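Local coordinates for protein probable acetyltransferase (Pseudomonas aeruginosa PAO1, PDB 2EUI) that probably transfers acyl groups, as a dimeric member of the GNAT acetyltransferase family whose substrate is not known, at residues Pro16-Tyr21 with Leu61-Leu66; Trp79-Ile84 with Met115-Ser120. All blocks are in the same frame, centred on the assembly; numbering follows the deposited sequence.

Contact 1: Pro16-Tyr21 with Leu61-Leu66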
ATOM      1  N   PRO A  16     -13.840 -17.141  -9.021  1.00 23.99           N
ATOM      2  CA  PRO A  16     -14.135 -16.946 -10.441  1.00 24.63           C
ATOM      3  C   PRO A  16     -14.340 -15.485 -10.847  1.00 24.04           C
ATOM      4  O   PRO A  16     -13.942 -15.072 -11.945  1.00 22.48           O
ATOM      5  CB  PRO A  16     -15.374 -17.817 -10.657  1.00 23.44           C
ATOM      6  CG  PRO A  16     -16.023 -17.817  -9.314  1.00 25.55           C
ATOM      7  CD  PRO A  16     -14.862 -17.984  -8.380  1.00 25.06           C
ATOM      8  N   LEU A  17     -14.951 -14.698  -9.968  1.00 24.38           N
ATOM      9  CA  LEU A  17     -15.173 -13.291 -10.288  1.00 24.56           C
ATOM     10  C   LEU A  17     -13.876 -12.493 -10.215  1.00 23.62           C
ATOM     11  O   LEU A  17     -13.736 -11.471 -10.882  1.00 23.29           O
ATOM     12  CB  LEU A  17     -16.199 -12.664  -9.345  1.00 24.44           C
ATOM     13  CG  LEU A  17     -16.642 -11.300  -9.882  1.00 25.37           C
ATOM     14  CD1 LEU A  17     -17.280 -11.498 -11.258  1.00 25.35           C
ATOM     15  CD2 LEU A  17     -17.620 -10.643  -8.920  1.00 26.41           C
ATOM     16  N   PHE A  18     -12.937 -12.967  -9.400  1.00 22.71           N
ATOM     17  CA  PHE A  18     -11.644 -12.307  -9.255  1.00 24.55           C
ATOM     18  C   PHE A  18     -10.851 -12.454 -10.555  1.00 25.54           C
ATOM     19  O   PHE A  18     -10.075 -11.570 -10.946  1.00 25.53           O
ATOM     20  CB  PHE A  18     -10.866 -12.939  -8.106  1.00 23.22           C
ATOM     21  CG  PHE A  18      -9.574 -12.251  -7.792  1.00 20.86           C
ATOM     22  CD1 PHE A  18      -9.559 -10.928  -7.377  1.00 19.73           C
ATOM     23  CD2 PHE A  18      -8.370 -12.942  -7.867  1.00 21.60           C
ATOM     24  CE1 PHE A  18      -8.360 -10.303  -7.036  1.00 19.98           C
ATOM     25  CE2 PHE A  18      -7.162 -12.321  -7.526  1.00 21.62           C
ATOM     26  CZ  PHE A  18      -7.156 -11.002  -7.111  1.00 20.12           C
ATOM     27  N   VAL A  19     -11.053 -13.587 -11.213  1.00 24.67           N
ATOM     28  CA  VAL A  19     -10.391 -13.884 -12.467  1.00 25.34           C
ATOM     29  C   VAL A  19     -10.902 -12.941 -13.556  1.00 26.10           C
ATOM     30  O   VAL A  19     -10.117 -12.301 -14.255  1.00 25.72           O
ATOM     31  CB  VAL A  19     -10.655 -15.355 -12.863  1.00 25.94           C
ATOM     32  CG1 VAL A  19     -10.168 -15.618 -14.292  1.00 24.48           C
ATOM     33  CG2 VAL A  19      -9.962 -16.285 -11.858  1.00 24.49           C
ATOM     34  N   LYS A  20     -12.226 -12.859 -13.679  1.00 26.89           N
ATOM     35  CA  LYS A  20     -12.885 -11.998 -14.660  1.00 26.57           C
ATOM     36  C   LYS A  20     -12.272 -10.610 -14.615  1.00 25.90           C
ATOM     37  O   LYS A  20     -11.964 -10.008 -15.651  1.00 26.01           O
ATOM     38  CB  LYS A  20     -14.375 -11.882 -14.339  1.00 27.49           C
ATOM     39  CG  LYS A  20     -15.137 -13.188 -14.323  1.00 26.75           C
ATOM     40  CD  LYS A  20     -15.699 -13.501 -15.682  1.00 26.46           C
ATOM     41  CE  LYS A  20     -16.491 -14.778 -15.626  1.00 26.45           C
ATOM     42  NZ  LYS A  20     -17.296 -14.806 -14.377  1.00 26.05           N
ATOM     43  N   TYR A  21     -12.124 -10.109 -13.392  1.00 26.76           N
ATOM     44  CA  TYR A  21     -11.541  -8.793 -13.115  1.00 26.79           C
ATOM     45  C   TYR A  21     -10.129  -8.643 -13.695  1.00 26.30           C
ATOM     46  O   TYR A  21      -9.838  -7.686 -14.412  1.00 25.54           O
ATOM     47  CB  TYR A  21     -11.503  -8.577 -11.601  1.00 25.94           C
ATOM     48  CG  TYR A  21     -10.580  -7.472 -11.148  1.00 27.74           C
ATOM     49  CD1 TYR A  21     -10.874  -6.139 -11.415  1.00 28.45           C
ATOM     50  CD2 TYR A  21      -9.409  -7.761 -10.455  1.00 27.28           C
ATOM     51  CE1 TYR A  21     -10.030  -5.122 -11.001  1.00 29.19           C
ATOM     52  CE2 TYR A  21      -8.560  -6.755 -10.042  1.00 28.88           C
ATOM     53  CZ  TYR A  21      -8.874  -5.434 -10.315  1.00 30.18           C
ATOM     54  OH  TYR A  21      -8.040  -4.420  -9.896  1.00 30.71           O
ATOM     55  N   LEU A  61     -22.409 -10.037  -7.348  1.00 32.54           N
ATOM     56  CA  LEU A  61     -22.682  -9.037  -8.383  1.00 30.85           C
ATOM     57  C   LEU A  61     -21.446  -8.199  -8.617  1.00 31.32           C
ATOM     58  O   LEU A  61     -21.253  -7.617  -9.689  1.00 32.20           O
ATOM     59  CB  LEU A  61     -23.834  -8.130  -7.949  1.00 28.83           C
ATOM     60  CG  LEU A  61     -25.100  -8.855  -7.468  1.00 28.48           C
ATOM     61  CD1 LEU A  61     -25.935  -7.902  -6.658  1.00 27.58           C
ATOM     62  CD2 LEU A  61     -25.885  -9.414  -8.649  1.00 26.16           C
ATOM     63  N   GLY A  62     -20.606  -8.138  -7.595  1.00 30.79           N
ATOM     64  CA  GLY A  62     -19.386  -7.367  -7.703  1.00 31.16           C
ATOM     65  C   GLY A  62     -18.595  -7.460  -6.413  1.00 30.52           C
ATOM     66  O   GLY A  62     -19.067  -8.020  -5.418  1.00 29.71           O
ATOM     67  N   PHE A  63     -17.385  -6.923  -6.416  1.00 27.38           N
ATOM     68  CA  PHE A  63     -16.596  -6.981  -5.214  1.00 26.84           C
ATOM     69  C   PHE A  63     -15.607  -5.829  -5.151  1.00 25.75           C
ATOM     70  O   PHE A  63     -15.331  -5.162  -6.145  1.00 25.03           O
ATOM     71  CB  PHE A  63     -15.871  -8.324  -5.132  1.00 25.29           C
ATOM     72  CG  PHE A  63     -14.710  -8.427  -6.057  1.00 24.70           C
ATOM     73  CD1 PHE A  63     -13.460  -7.957  -5.679  1.00 23.32           C
ATOM     74  CD2 PHE A  63     -14.875  -8.927  -7.339  1.00 24.29           C
ATOM     75  CE1 PHE A  63     -12.397  -7.979  -6.567  1.00 22.99           C
ATOM     76  CE2 PHE A  63     -13.809  -8.951  -8.234  1.00 23.52           C
ATOM     77  CZ  PHE A  63     -12.572  -8.478  -7.849  1.00 22.42           C
ATOM     78  N   CYS A  64     -15.063  -5.620  -3.964  1.00 27.26           N
ATOM     79  CA  CYS A  64     -14.118  -4.545  -3.732  1.00 27.65           C
ATOM     80  C   CYS A  64     -12.982  -5.018  -2.807  1.00 24.36           C
ATOM     81  O   CYS A  64     -13.190  -5.869  -1.945  1.00 23.99           O
ATOM     82  CB  CYS A  64     -14.894  -3.375  -3.114  1.00 28.85           C
ATOM     83  SG  CYS A  64     -13.902  -2.065  -2.465  1.00 36.07           S
ATOM     84  N   GLN A  65     -11.777  -4.496  -3.009  1.00 20.23           N
ATOM     85  CA  GLN A  65     -10.661  -4.873  -2.143  1.00 21.32           C
ATOM     86  C   GLN A  65      -9.792  -3.686  -1.744  1.00 20.74           C
ATOM     87  O   GLN A  65      -9.414  -2.849  -2.572  1.00 21.56           O
ATOM     88  CB  GLN A  65      -9.777  -5.963  -2.773  1.00 18.88           C
ATOM     89  CG  GLN A  65      -8.696  -6.496  -1.827  1.00 15.02           C
ATOM     90  CD  GLN A  65      -7.980  -7.735  -2.371  1.00 16.65           C
ATOM     91  OE1 GLN A  65      -7.529  -7.761  -3.527  1.00 16.96           O
ATOM     92  NE2 GLN A  65      -7.867  -8.761  -1.535  1.00 12.81           N
ATOM     93  N   LEU A  66      -9.499  -3.616  -0.454  1.00 20.52           N
ATOM     94  CA  LEU A  66      -8.671  -2.553   0.070  1.00 21.49           C
ATOM     95  C   LEU A  66      -7.550  -3.186   0.863  1.00 21.16           C
ATOM     96  O   LEU A  66      -7.724  -4.256   1.442  1.00 21.74           O
ATOM     97  CB  LEU A  66      -9.490  -1.634   0.985  1.00 23.06           C
ATOM     98  CG  LEU A  66     -10.733  -0.937   0.418  1.00 23.14           C
ATOM     99  CD1 LEU A  66     -11.927  -1.873   0.438  1.00 24.44           C
ATOM    100  CD2 LEU A  66     -11.032   0.270   1.255  1.00 24.09           C
TER
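The first helix of the GNAT fold (11-24) lies across one face of the central sheet here, with Leu17, Phe18 and Tyr21 gathered round the ring of Phe63 on strand 60-71. The helix and strand segments cross at 77°, and their axes come within 9.3 Å of each other, a separation that the large ring of Phe63 spans, met by side chains from the helix. Its CG stands between the backbone N and the carbonyl carbon (chi1 75°), and the outer end of the ring enters the helix surface.

Leu17 runs alongside Phe63 in the opposite direction. Its CD2 meets the ring in plane at the edge, 3.6 Å from Phe63 CD2, and the same methyl rests 3.9 Å from CA of Gly62, where no side chain intervenes. The far end of the ring is held by the next turn: Phe63 CZ lies 3.9 Å from Tyr21 CB. The Tyr21 and Phe63 rings form an offset edge-to-face pair, planes at 84° and centroids 5.8 Å apart, with the edge of Phe63 directed to the face of Tyr21. The same CZ also lies at the edge of the Phe18 ring, 3.9 Å from Phe18 CD1. Phe18 then continues to Phe37 and Leu38 of helix 31-44, joining both helices to this face of the sheet, while Leu51 of strand 48-53 packs on Phe63 as well.

No hydrogen bond links the two segments. Cohesion is apolar packing, with the edge-to-face pair of Tyr21 and Phe63 as its aromatic part. The polar end of the Tyr21 side chain, its OH, makes a weak hydrogen bond to Asp83 OD1 on strand 76-86, so the apolar helix face ends in a polar link to the next strand.

Contact 2: Trp79-Ile84 with Met115-Ser120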
ATOM      1  N   TRP A  79      -5.980   3.767   3.785  1.00 23.40           N
ATOM      2  CA  TRP A  79      -6.556   2.638   3.076  1.00 22.79           C
ATOM      3  C   TRP A  79      -6.227   2.684   1.596  1.00 24.13           C
ATOM      4  O   TRP A  79      -6.559   3.642   0.905  1.00 24.47           O
ATOM      5  CB  TRP A  79      -8.077   2.583   3.271  1.00 24.30           C
ATOM      6  CG  TRP A  79      -8.470   2.118   4.628  1.00 24.38           C
ATOM      7  CD1 TRP A  79      -8.880   2.889   5.677  1.00 24.54           C
ATOM      8  CD2 TRP A  79      -8.399   0.781   5.121  1.00 25.28           C
ATOM      9  NE1 TRP A  79      -9.056   2.116   6.797  1.00 24.49           N
ATOM     10  CE2 TRP A  79      -8.759   0.813   6.485  1.00 25.42           C
ATOM     11  CE3 TRP A  79      -8.039  -0.447   4.550  1.00 24.68           C
ATOM     12  CZ2 TRP A  79      -8.793  -0.336   7.282  1.00 24.29           C
ATOM     13  CZ3 TRP A  79      -8.072  -1.589   5.345  1.00 25.47           C
ATOM     14  CH2 TRP A  79      -8.438  -1.522   6.695  1.00 23.89           C
ATOM     15  N   ILE A  80      -5.546   1.647   1.123  1.00 24.40           N
ATOM     16  CA  ILE A  80      -5.188   1.546  -0.273  1.00 24.73           C
ATOM     17  C   ILE A  80      -6.351   0.830  -0.938  1.00 26.38           C
ATOM     18  O   ILE A  80      -6.797  -0.219  -0.470  1.00 27.02           O
ATOM     19  CB  ILE A  80      -3.921   0.700  -0.480  1.00 25.92           C
ATOM     20  CG1 ILE A  80      -2.749   1.294   0.299  1.00 26.24           C
ATOM     21  CG2 ILE A  80      -3.583   0.631  -1.950  1.00 24.11           C
ATOM     22  CD1 ILE A  80      -1.438   0.566   0.062  1.00 27.22           C
ATOM     23  N   LEU A  81      -6.854   1.406  -2.020  1.00 26.12           N
ATOM     24  CA  LEU A  81      -7.960   0.814  -2.751  1.00 26.61           C
ATOM     25  C   LEU A  81      -7.387   0.269  -4.045  1.00 28.18           C
ATOM     26  O   LEU A  81      -7.113   1.022  -4.974  1.00 29.52           O
ATOM     27  CB  LEU A  81      -9.008   1.883  -3.047  1.00 27.07           C
ATOM     28  CG  LEU A  81     -10.301   1.497  -3.766  1.00 26.14           C
ATOM     29  CD1 LEU A  81     -11.049   0.404  -2.993  1.00 26.08           C
ATOM     30  CD2 LEU A  81     -11.157   2.748  -3.898  1.00 25.30           C
ATOM     31  N   ASN A  82      -7.194  -1.041  -4.110  1.00 28.66           N
ATOM     32  CA  ASN A  82      -6.629  -1.645  -5.310  1.00 29.59           C
ATOM     33  C   ASN A  82      -7.656  -2.085  -6.343  1.00 28.09           C
ATOM     34  O   ASN A  82      -7.530  -1.733  -7.517  1.00 27.41           O
ATOM     35  CB  ASN A  82      -5.767  -2.862  -4.945  1.00 31.71           C
ATOM     36  CG  ASN A  82      -5.248  -3.600  -6.174  1.00 32.97           C
ATOM     37  OD1 ASN A  82      -4.804  -4.747  -6.087  1.00 33.39           O
ATOM     38  ND2 ASN A  82      -5.298  -2.940  -7.325  1.00 34.37           N
ATOM     39  N   ASP A  83      -8.655  -2.854  -5.898  1.00 27.84           N
ATOM     40  CA  ASP A  83      -9.678  -3.396  -6.793  1.00 27.41           C
ATOM     41  C   ASP A  83     -11.123  -3.010  -6.519  1.00 27.07           C
ATOM     42  O   ASP A  83     -11.562  -2.869  -5.377  1.00 28.51           O
ATOM     43  CB  ASP A  83      -9.643  -4.931  -6.802  1.00 26.84           C
ATOM     44  CG  ASP A  83      -8.256  -5.493  -6.618  1.00 27.12           C
ATOM     45  OD1 ASP A  83      -7.393  -5.257  -7.495  1.00 25.87           O
ATOM     46  OD2 ASP A  83      -8.036  -6.182  -5.590  1.00 25.72           O
ATOM     47  N   ILE A  84     -11.860  -2.876  -7.609  1.00 26.18           N
ATOM     48  CA  ILE A  84     -13.276  -2.566  -7.586  1.00 25.00           C
ATOM     49  C   ILE A  84     -13.736  -3.205  -8.896  1.00 23.35           C
ATOM     50  O   ILE A  84     -13.072  -3.079  -9.918  1.00 22.97           O
ATOM     51  CB  ILE A  84     -13.535  -1.017  -7.532  1.00 23.51           C
ATOM     52  CG1 ILE A  84     -15.029  -0.736  -7.631  1.00 23.70           C
ATOM     53  CG2 ILE A  84     -12.786  -0.292  -8.635  1.00 23.74           C
ATOM     54  CD1 ILE A  84     -15.820  -1.193  -6.434  1.00 24.50           C
HETATM   55  N   MSE A 115      -7.361   7.749   1.794  1.00 31.66           N
HETATM   56  CA  MSE A 115      -7.514   6.541   1.022  1.00 33.04           C
HETATM   57  C   MSE A 115      -6.662   6.870  -0.182  1.00 34.27           C
HETATM   58  O   MSE A 115      -6.678   8.005  -0.664  1.00 34.84           O
HETATM   59  CB  MSE A 115      -8.958   6.339   0.580  1.00 37.41           C
HETATM   60  CG  MSE A 115      -9.884   5.740   1.618  1.00 41.94           C
HETATM   61 SE   MSE A 115     -11.606   5.378   0.808  1.00 49.96          SE
HETATM   62  CE  MSE A 115     -11.348   3.524   0.322  1.00 48.61           C
ATOM     63  N   ARG A 116      -5.908   5.888  -0.655  1.00 33.77           N
ATOM     64  CA  ARG A 116      -5.040   6.082  -1.802  1.00 31.20           C
ATOM     65  C   ARG A 116      -5.348   4.990  -2.823  1.00 29.77           C
ATOM     66  O   ARG A 116      -5.528   3.825  -2.471  1.00 30.19           O
ATOM     67  CB  ARG A 116      -3.577   6.026  -1.332  1.00 30.78           C
ATOM     68  CG  ARG A 116      -2.518   6.048  -2.429  1.00 32.75           C
ATOM     69  CD  ARG A 116      -2.322   4.665  -3.087  1.00 32.18           C
ATOM     70  NE  ARG A 116      -1.112   4.589  -3.912  1.00 30.38           N
ATOM     71  CZ  ARG A 116       0.133   4.701  -3.437  1.00 29.88           C
ATOM     72  NH1 ARG A 116       0.345   4.897  -2.134  1.00 28.62           N
ATOM     73  NH2 ARG A 116       1.171   4.610  -4.265  1.00 28.77           N
ATOM     74  N   VAL A 117      -5.436   5.377  -4.089  1.00 27.53           N
ATOM     75  CA  VAL A 117      -5.713   4.422  -5.150  1.00 25.13           C
ATOM     76  C   VAL A 117      -4.688   4.589  -6.266  1.00 24.99           C
ATOM     77  O   VAL A 117      -4.197   5.683  -6.519  1.00 23.65           O
ATOM     78  CB  VAL A 117      -7.148   4.612  -5.734  1.00 24.93           C
ATOM     79  CG1 VAL A 117      -7.235   5.919  -6.477  1.00 24.72           C
ATOM     80  CG2 VAL A 117      -7.494   3.466  -6.660  1.00 23.85           C
ATOM     81  N   SER A 118      -4.362   3.490  -6.932  1.00 25.05           N
ATOM     82  CA  SER A 118      -3.399   3.525  -8.018  1.00 25.14           C
ATOM     83  C   SER A 118      -3.962   2.655  -9.131  1.00 26.29           C
ATOM     84  O   SER A 118      -4.427   1.546  -8.868  1.00 26.36           O
ATOM     85  CB  SER A 118      -2.057   2.980  -7.528  1.00 24.34           C
ATOM     86  OG  SER A 118      -1.057   3.132  -8.509  1.00 25.38           O
ATOM     87  N   THR A 119      -3.931   3.164 -10.364  1.00 28.17           N
ATOM     88  CA  THR A 119      -4.455   2.430 -11.518  1.00 29.38           C
ATOM     89  C   THR A 119      -3.795   2.811 -12.856  1.00 29.96           C
ATOM     90  O   THR A 119      -3.203   3.887 -12.997  1.00 30.73           O
ATOM     91  CB  THR A 119      -5.977   2.624 -11.626  1.00 29.59           C
ATOM     92  OG1 THR A 119      -6.513   1.737 -12.616  1.00 30.87           O
ATOM     93  CG2 THR A 119      -6.304   4.060 -12.005  1.00 31.10           C
ATOM     94  N   SER A 120      -3.906   1.919 -13.835  1.00 29.95           N
ATOM     95  CA  SER A 120      -3.311   2.116 -15.159  1.00 31.27           C
ATOM     96  C   SER A 120      -3.687   3.412 -15.858  1.00 31.88           C
ATOM     97  O   SER A 120      -4.857   3.804 -15.881  1.00 32.53           O
ATOM     98  CB  SER A 120      -3.670   0.940 -16.074  1.00 31.26           C
ATOM     99  OG  SER A 120      -3.304   1.196 -17.421  1.00 30.61           O
TER
HETATM  100  O   HOH W   1      -4.143   0.648  -5.538  1.00 24.55           O
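Trp79-Leu81 and Met115-Val117 run side by side as parallel strands, their segment axes inclined by 29°, and hydrogen bonds join them at one end before they part. Trp79 O accepts from Arg116 N at 2.8 Å, and Leu81 N donates to Arg116 O with an N-H...O angle of 164°. Arg116 thus uses both its backbone groups on the neighbouring strand. Further on the direct bonding stops: a water accepts from Ser118 N at 3.2 Å and donates to Leu81 O at 3.0 Å, bridging the widening gap. Beside it a classic beta bulge, Asn82 and Asp83 opposite Gln65, bends strand 76-86 away.

Trp79, Leu81, Met115 and Val117 project to one face of the sheet. Met115, a selenomethionine, sets its CG 4.0 Å from Trp79 CB. Bending at its third torsion (94°) leads CE round to Leu81 CD2, 4.3 Å away. Leu81 CB also faces Val117 CG2. The buried Trp79 indole leads away from Met115 to helix 92-109, its NE1 hydrogen-bonded to Thr110 OG1, and Leu81 and Val117 both meet Tyr130 of helix 124-131. On the other face Ile80 CG2 lies 4.4 Å from Arg116 CD.

Strand 112-120 pairs antiparallel, along its other edge, with a strand of the second subunit. A bulge in the fourth strand and its splaying from the parallel fifth are characteristic of the GNAT fold, in which acetyl-CoA binds in the opening. Here Leu81 O and Ser118 N meet through water instead of directly, consistent with such a cofactor site.

After strand 2-5 at the N terminus comes helix 11-24, the first partner of contact 1. That contact closes a loop of 39 residues that takes in helix 31-44 and strand 48-53, bringing strand 60-71 under the helix. The chain then turns into strand 76-86, and contact 2 closes a second loop through helix 92-109 to strand 112-120, a beta-alpha-beta unit. The loops follow in series and neither nests nor crosses. They meet in the sheet, where strands 60-71 and 76-86 are antiparallel neighbours: Gln65 N lies 2.9 Å from Asp83 O, and Leu66 packs against Met115. Contact 1 ties helix 11-24 to the sheet; contact 2 adds strand 112-120, beyond which the second subunit carries the sheet on.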